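Galectin (Ovis aries, PDB 6N44) probably binds carbohydrate as a galectin, with a galactose site on a beta-sandwich fold and two copies of the chain in its assembly. Local coordinates at residues L16-M21 against V96-Y101; Q12-T17 against Q120-L125. All coordinates share one frame; numbering follows the deposited sequence.

Contact 1 of 2, residues L16-M21 against V96-Y101; sequences LTVCYM and VLENEY
Tyr-20 and Val-96 sit side by side and point the same way, each with a gamma carbon trans to its own backbone nitrogen: CG of Tyr-20 at chi1 -169° and CG1 of Val-96 at -171°. Their CB atoms come within 3.9 Å, and the ring of Tyr-20 then leads off away from the valine. Beneath them the backbones form an antiparallel hydrogen-bonded pair. Val-96 N donates to Tyr-20 O over 2.7 Å in a nearly straight bond, while the return bond from Tyr-20 N to Val-96 O, 3.2 Å, is more bent but reaches a lone pair of the carbonyl.

Leu-16 crosses Val-96 at about a right angle. Its CD1 is 4.1 Å from Val-96 CG1 and also packs near the hydroxyl end of Tyr-101, whereas its CD2 lies over one face of the Tyr-20 ring, offset toward the rim.

Toward the turn the pairing gives way to weaker and water-mediated links. Val-18 O receives a CA-H...O contact from Leu-97 CA (3.3 Å) and a bond from a water that also accepts from Glu-98 N. Val-18 CG2 packs 3.6 Å from Glu-98 CB. An ST turn shapes this approach to the strand, Thr-17 OG1 accepting from Cys-19 N at 3.2 Å.

The contact joins strand 19-28 to strand 90-97 in the five-stranded sheet of the galectin sandwich, beside the hairpin to strand 100-105. Tyr-101 reaches across to stack on Phe-54 of the other sheet, and Phe-104 of the second subunit packs on Val-18 and Cys-19.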
loop_
_atom_site.group_PDB
_atom_site.type_symbol
_atom_site.label_atom_id
_atom_site.label_comp_id
_atom_site.label_asym_id
_atom_site.label_seq_id
_atom_site.Cartn_x
_atom_site.Cartn_y
_atom_site.Cartn_z
ATOM N N LEU A 16 4.334 -1.515 -11.498
ATOM C CA LEU A 16 3.308 -0.933 -10.663
ATOM C C LEU A 16 1.969 -1.606 -10.928
ATOM O O LEU A 16 1.716 -2.158 -11.999
ATOM C CB LEU A 16 3.173 0.569 -10.920
ATOM C CG LEU A 16 4.422 1.431 -10.700
ATOM C CD1 LEU A 16 4.070 2.906 -10.841
ATOM C CD2 LEU A 16 5.045 1.162 -9.345
ATOM N N THR A 17 1.105 -1.546 -9.931
ATOM C CA THR A 17 -0.275 -1.928 -10.164
ATOM C C THR A 17 -1.169 -0.818 -9.647
ATOM O O THR A 17 -0.693 0.228 -9.192
ATOM C CB THR A 17 -0.623 -3.237 -9.458
ATOM O OG1 THR A 17 -0.569 -3.023 -8.039
ATOM C CG2 THR A 17 0.328 -4.366 -9.863
ATOM N N VAL A 18 -2.472 -1.090 -9.674
ATOM C CA VAL A 18 -3.516 -0.193 -9.201
ATOM C C VAL A 18 -3.642 -0.185 -7.683
ATOM O O VAL A 18 -4.412 0.615 -7.125
ATOM C CB VAL A 18 -4.718 -0.693 -10.028
ATOM C CG1 VAL A 18 -5.834 -1.252 -9.169
ATOM C CG2 VAL A 18 -5.143 0.333 -11.038
ATOM N N CYS A 19 -2.890 -1.047 -6.991
ATOM C CA CYS A 19 -2.834 -1.043 -5.527
ATOM C C CYS A 19 -1.407 -1.438 -5.153
ATOM O O CYS A 19 -1.114 -2.621 -4.975
ATOM C CB CYS A 19 -3.848 -1.992 -4.900
ATOM S SG CYS A 19 -3.785 -1.923 -3.089
ATOM N N TYR A 20 -0.537 -0.433 -5.048
ATOM C CA TYR A 20 0.906 -0.632 -4.947
ATOM C C TYR A 20 1.500 0.393 -3.990
ATOM O O TYR A 20 1.156 1.574 -4.055
ATOM C CB TYR A 20 1.555 -0.497 -6.331
ATOM C CG TYR A 20 2.997 -0.925 -6.410
ATOM C CD1 TYR A 20 3.337 -2.207 -6.858
ATOM C CD2 TYR A 20 4.019 -0.059 -6.055
ATOM C CE1 TYR A 20 4.657 -2.607 -6.948
ATOM C CE2 TYR A 20 5.355 -0.444 -6.138
ATOM C CZ TYR A 20 5.664 -1.716 -6.578
ATOM O OH TYR A 20 6.977 -2.087 -6.683
ATOM N N MET A 21 2.404 -0.050 -3.119
ATOM C CA MET A 21 2.981 0.820 -2.105
ATOM C C MET A 21 4.497 0.789 -2.166
ATOM O O MET A 21 5.097 -0.285 -2.283
ATOM C CB MET A 21 2.547 0.436 -0.705
ATOM C CG MET A 21 3.110 1.395 0.347
ATOM S SD MET A 21 2.643 0.880 1.997
ATOM C CE MET A 21 0.873 0.807 1.787
ATOM N N VAL A 96 0.324 3.932 -5.124
ATOM C CA VAL A 96 -0.099 3.980 -6.519
ATOM C C VAL A 96 -1.524 3.435 -6.613
ATOM O O VAL A 96 -1.792 2.280 -6.261
ATOM C CB VAL A 96 0.863 3.201 -7.434
ATOM C CG1 VAL A 96 0.517 3.448 -8.884
ATOM C CG2 VAL A 96 2.312 3.606 -7.156
ATOM N N LEU A 97 -2.443 4.276 -7.056
ATOM C CA LEU A 97 -3.832 3.895 -7.285
ATOM C C LEU A 97 -4.158 4.041 -8.763
ATOM O O LEU A 97 -3.345 4.523 -9.549
ATOM C CB LEU A 97 -4.796 4.746 -6.455
ATOM C CG LEU A 97 -4.751 4.712 -4.914
ATOM C CD1 LEU A 97 -4.187 3.410 -4.347
ATOM C CD2 LEU A 97 -4.120 5.917 -4.257
ATOM N N GLU A 98 -5.389 3.668 -9.128
ATOM C CA GLU A 98 -5.810 3.772 -10.525
ATOM C C GLU A 98 -5.741 5.215 -11.028
ATOM O O GLU A 98 -5.384 5.463 -12.183
ATOM C CB GLU A 98 -7.224 3.195 -10.683
ATOM C CG GLU A 98 -7.995 3.643 -11.906
ATOM C CD GLU A 98 -8.701 4.964 -11.692
ATOM O OE1 GLU A 98 -9.274 5.168 -10.594
ATOM O OE2 GLU A 98 -8.636 5.810 -12.609
ATOM N N ASN A 99 -6.076 6.179 -10.181
ATOM C CA ASN A 99 -6.210 7.553 -10.637
ATOM C C ASN A 99 -5.005 8.430 -10.325
ATOM O O ASN A 99 -4.774 9.406 -11.041
ATOM C CB ASN A 99 -7.464 8.190 -10.030
ATOM C CG ASN A 99 -7.550 8.006 -8.515
ATOM O OD1 ASN A 99 -7.196 6.951 -7.976
ATOM N ND2 ASN A 99 -8.034 9.032 -7.824
ATOM N N GLU A 100 -4.220 8.111 -9.300
ATOM C CA GLU A 100 -3.187 9.040 -8.852
ATOM C C GLU A 100 -2.173 8.293 -8.000
ATOM O O GLU A 100 -2.421 7.169 -7.547
ATOM C CB GLU A 100 -3.802 10.187 -8.043
ATOM C CG GLU A 100 -4.486 9.662 -6.781
ATOM C CD GLU A 100 -5.409 10.666 -6.101
ATOM O OE1 GLU A 100 -5.927 10.333 -5.019
ATOM O OE2 GLU A 100 -5.638 11.764 -6.640
ATOM N N TYR A 101 -1.023 8.929 -7.796
ATOM C CA TYR A 101 -0.166 8.606 -6.662
ATOM C C TYR A 101 -0.623 9.419 -5.468
ATOM O O TYR A 101 -0.940 10.605 -5.607
ATOM C CB TYR A 101 1.301 8.943 -6.929
ATOM C CG TYR A 101 1.895 8.334 -8.169
ATOM C CD1 TYR A 101 1.734 8.942 -9.408
ATOM C CD2 TYR A 101 2.649 7.170 -8.094
ATOM C CE1 TYR A 101 2.291 8.388 -10.551
ATOM C CE2 TYR A 101 3.212 6.618 -9.224
ATOM C CZ TYR A 101 3.033 7.230 -10.451
ATOM O OH TYR A 101 3.587 6.659 -11.583
HETATM O O HOH W 1 -6.820 1.843 -7.493
#

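Contact 2 of 2, residues Q12-T17 against Q120-L125; sequences QSVSLT and QSVKML
Backbone hydrogen bonds pair Gln-12 with Leu-125 in both directions, each 2.9 Å long: Gln-12 N to Leu-125 O, and Leu-125 N to Gln-12 O, where the donor is tilted 32° from the carbonyl plane. Val-14 N then donates to Lys-123 O over 3.2 Å from well above that carbonyl's plane. The antiparallel pairing sets 10-13, the outermost strand of this chain's six-stranded sheet in the galectin sandwich, against strand 124-129; just where it begins, Lys-123 and Met-124 both face Gly-43 of the next strand, 37-43, a classic beta bulge.

Apolar contacts gather round Val-122 and Val-14. Leu-16 CD1 presses against Val-122 CB at 3.6 Å, and Val-122 CG1 also meets Val-14 CG2. The other branch of Val-14, CG1, approaches Leu-125 CB at 4.0 Å.

On the face shared with Ser-13, Met-124 bends at chi2 and chi3 (60° and 62°), curling its SD back to 3.6 Å from Gln-12 O and its CE toward Ser-13 OG.

Waters make further bridges. One donates to Lys-123 O and bonds Ser-13 OG; a second joins Val-14 O, Ser-15 OG and Lys-123 NZ, whose ammonium also donates to Gln-120 O; a third accepts from Leu-16 N.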
loop_
_atom_site.group_PDB
_atom_site.type_symbol
_atom_site.label_atom_id
_atom_site.label_comp_id
_atom_site.label_asym_id
_atom_site.label_seq_id
_atom_site.Cartn_x
_atom_site.Cartn_y
_atom_site.Cartn_z
ATOM N N GLN A 12 15.662 0.311 -8.302
ATOM C CA GLN A 12 14.911 -0.941 -8.201
ATOM C C GLN A 12 13.952 -1.079 -9.375
ATOM O O GLN A 12 13.042 -0.257 -9.526
ATOM C CB GLN A 12 14.124 -1.021 -6.895
ATOM C CG GLN A 12 13.440 -2.363 -6.705
ATOM C CD GLN A 12 12.712 -2.450 -5.378
ATOM O OE1 GLN A 12 13.227 -2.001 -4.352
ATOM N NE2 GLN A 12 11.497 -3.012 -5.392
ATOM N N SER A 13 14.129 -2.137 -10.168
ATOM C CA SER A 13 13.124 -2.494 -11.160
ATOM C C SER A 13 11.786 -2.770 -10.473
ATOM O O SER A 13 11.733 -3.456 -9.450
ATOM C CB SER A 13 13.552 -3.738 -11.939
ATOM O OG SER A 13 14.792 -3.582 -12.595
ATOM N N VAL A 14 10.697 -2.254 -11.058
ATOM C CA VAL A 14 9.347 -2.406 -10.507
ATOM C C VAL A 14 8.336 -2.632 -11.626
ATOM O O VAL A 14 8.557 -2.261 -12.780
ATOM C CB VAL A 14 8.911 -1.168 -9.695
ATOM C CG1 VAL A 14 9.791 -0.970 -8.446
ATOM C CG2 VAL A 14 8.943 0.084 -10.608
ATOM N N SER A 15 7.195 -3.234 -11.260
ATOM C CA SER A 15 5.974 -3.204 -12.068
ATOM C C SER A 15 4.858 -2.687 -11.176
ATOM O O SER A 15 4.470 -3.358 -10.214
ATOM C CB SER A 15 5.589 -4.584 -12.624
ATOM O OG SER A 15 6.686 -5.200 -13.249
ATOM N N LEU A 16 4.334 -1.515 -11.498
ATOM C CA LEU A 16 3.308 -0.933 -10.663
ATOM C C LEU A 16 1.969 -1.606 -10.928
ATOM O O LEU A 16 1.716 -2.158 -11.999
ATOM C CB LEU A 16 3.173 0.569 -10.920
ATOM C CG LEU A 16 4.422 1.431 -10.700
ATOM C CD1 LEU A 16 4.070 2.906 -10.841
ATOM C CD2 LEU A 16 5.045 1.162 -9.345
ATOM N N THR A 17 1.105 -1.546 -9.931
ATOM C CA THR A 17 -0.275 -1.928 -10.164
ATOM C C THR A 17 -1.169 -0.818 -9.647
ATOM O O THR A 17 -0.693 0.228 -9.192
ATOM C CB THR A 17 -0.623 -3.237 -9.458
ATOM O OG1 THR A 17 -0.569 -3.023 -8.039
ATOM C CG2 THR A 17 0.328 -4.366 -9.863
ATOM N N GLN A 120 1.442 1.626 -15.804
ATOM C CA GLN A 120 2.026 0.416 -16.371
ATOM C C GLN A 120 3.325 0.671 -17.119
ATOM O O GLN A 120 4.041 -0.289 -17.409
ATOM C CB GLN A 120 1.036 -0.279 -17.319
ATOM C CG GLN A 120 -0.263 -0.744 -16.667
ATOM C CD GLN A 120 -1.279 0.385 -16.523
ATOM O OE1 GLN A 120 -1.070 1.493 -17.022
ATOM N NE2 GLN A 120 -2.383 0.107 -15.832
ATOM N N SER A 121 3.649 1.917 -17.441
ATOM C CA SER A 121 4.884 2.199 -18.163
ATOM C C SER A 121 6.066 2.465 -17.233
ATOM O O SER A 121 7.205 2.529 -17.711
ATOM C CB SER A 121 4.681 3.385 -19.124
ATOM O OG SER A 121 4.579 4.616 -18.428
ATOM N N VAL A 122 5.825 2.616 -15.927
ATOM C CA VAL A 122 6.914 2.725 -14.960
ATOM C C VAL A 122 7.628 1.384 -14.857
ATOM O O VAL A 122 6.997 0.340 -14.649
ATOM C CB VAL A 122 6.377 3.167 -13.588
ATOM C CG1 VAL A 122 7.505 3.168 -12.539
ATOM C CG2 VAL A 122 5.702 4.529 -13.678
ATOM N N LYS A 123 8.950 1.403 -15.008
ATOM C CA LYS A 123 9.753 0.195 -14.890
ATOM C C LYS A 123 10.905 0.319 -13.915
ATOM O O LYS A 123 11.565 -0.688 -13.650
ATOM C CB LYS A 123 10.342 -0.210 -16.252
ATOM C CG LYS A 123 9.333 -0.364 -17.374
ATOM C CD LYS A 123 8.424 -1.527 -17.133
ATOM C CE LYS A 123 7.229 -1.486 -18.086
ATOM N NZ LYS A 123 6.227 -2.540 -17.749
ATOM N N MET A 124 11.186 1.513 -13.391
ATOM C CA MET A 124 12.403 1.731 -12.617
ATOM C C MET A 124 12.122 2.778 -11.551
ATOM O O MET A 124 11.704 3.899 -11.869
ATOM C CB MET A 124 13.549 2.182 -13.529
ATOM C CG MET A 124 14.834 2.516 -12.800
ATOM S SD MET A 124 15.411 1.068 -11.899
ATOM C CE MET A 124 15.704 -0.077 -13.253
ATOM N N LEU A 125 12.349 2.406 -10.304
ATOM C CA LEU A 125 12.265 3.309 -9.167
ATOM C C LEU A 125 13.673 3.799 -8.834
ATOM O O LEU A 125 14.611 3.003 -8.780
ATOM C CB LEU A 125 11.637 2.595 -7.968
ATOM C CG LEU A 125 11.644 3.395 -6.655
ATOM C CD1 LEU A 125 10.667 4.553 -6.732
ATOM C CD2 LEU A 125 11.335 2.501 -5.448
HETATM O O HOH W 2 13.701 -1.922 -14.774
HETATM O O HOH W 3 6.967 -3.240 -15.109
HETATM O O HOH W 4 4.623 -0.267 -13.991
#

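Overall arrangement
From the N terminus, the chain first runs along strand 10-13, where contact 2 closes a loop of 102 intervening residues with 120-125. It then passes through Leu-16 and Thr-17, common to both contacts, into strand 19-28, where contact 1 closes a shorter loop of 74 residues with 96-101. Except for the shared start, contact 1 is nested inside contact 2. Contact 2 ties strand 10-13, outermost within this chain, into the six-stranded sheet and contact 1 ties two neighbouring strands of the five-stranded one, so the short passage between them crosses from one layer of the sandwich to the other. The two contacts also touch: Tyr-20 packs on Val-14 and Ser-15, and Tyr-101 on Val-122.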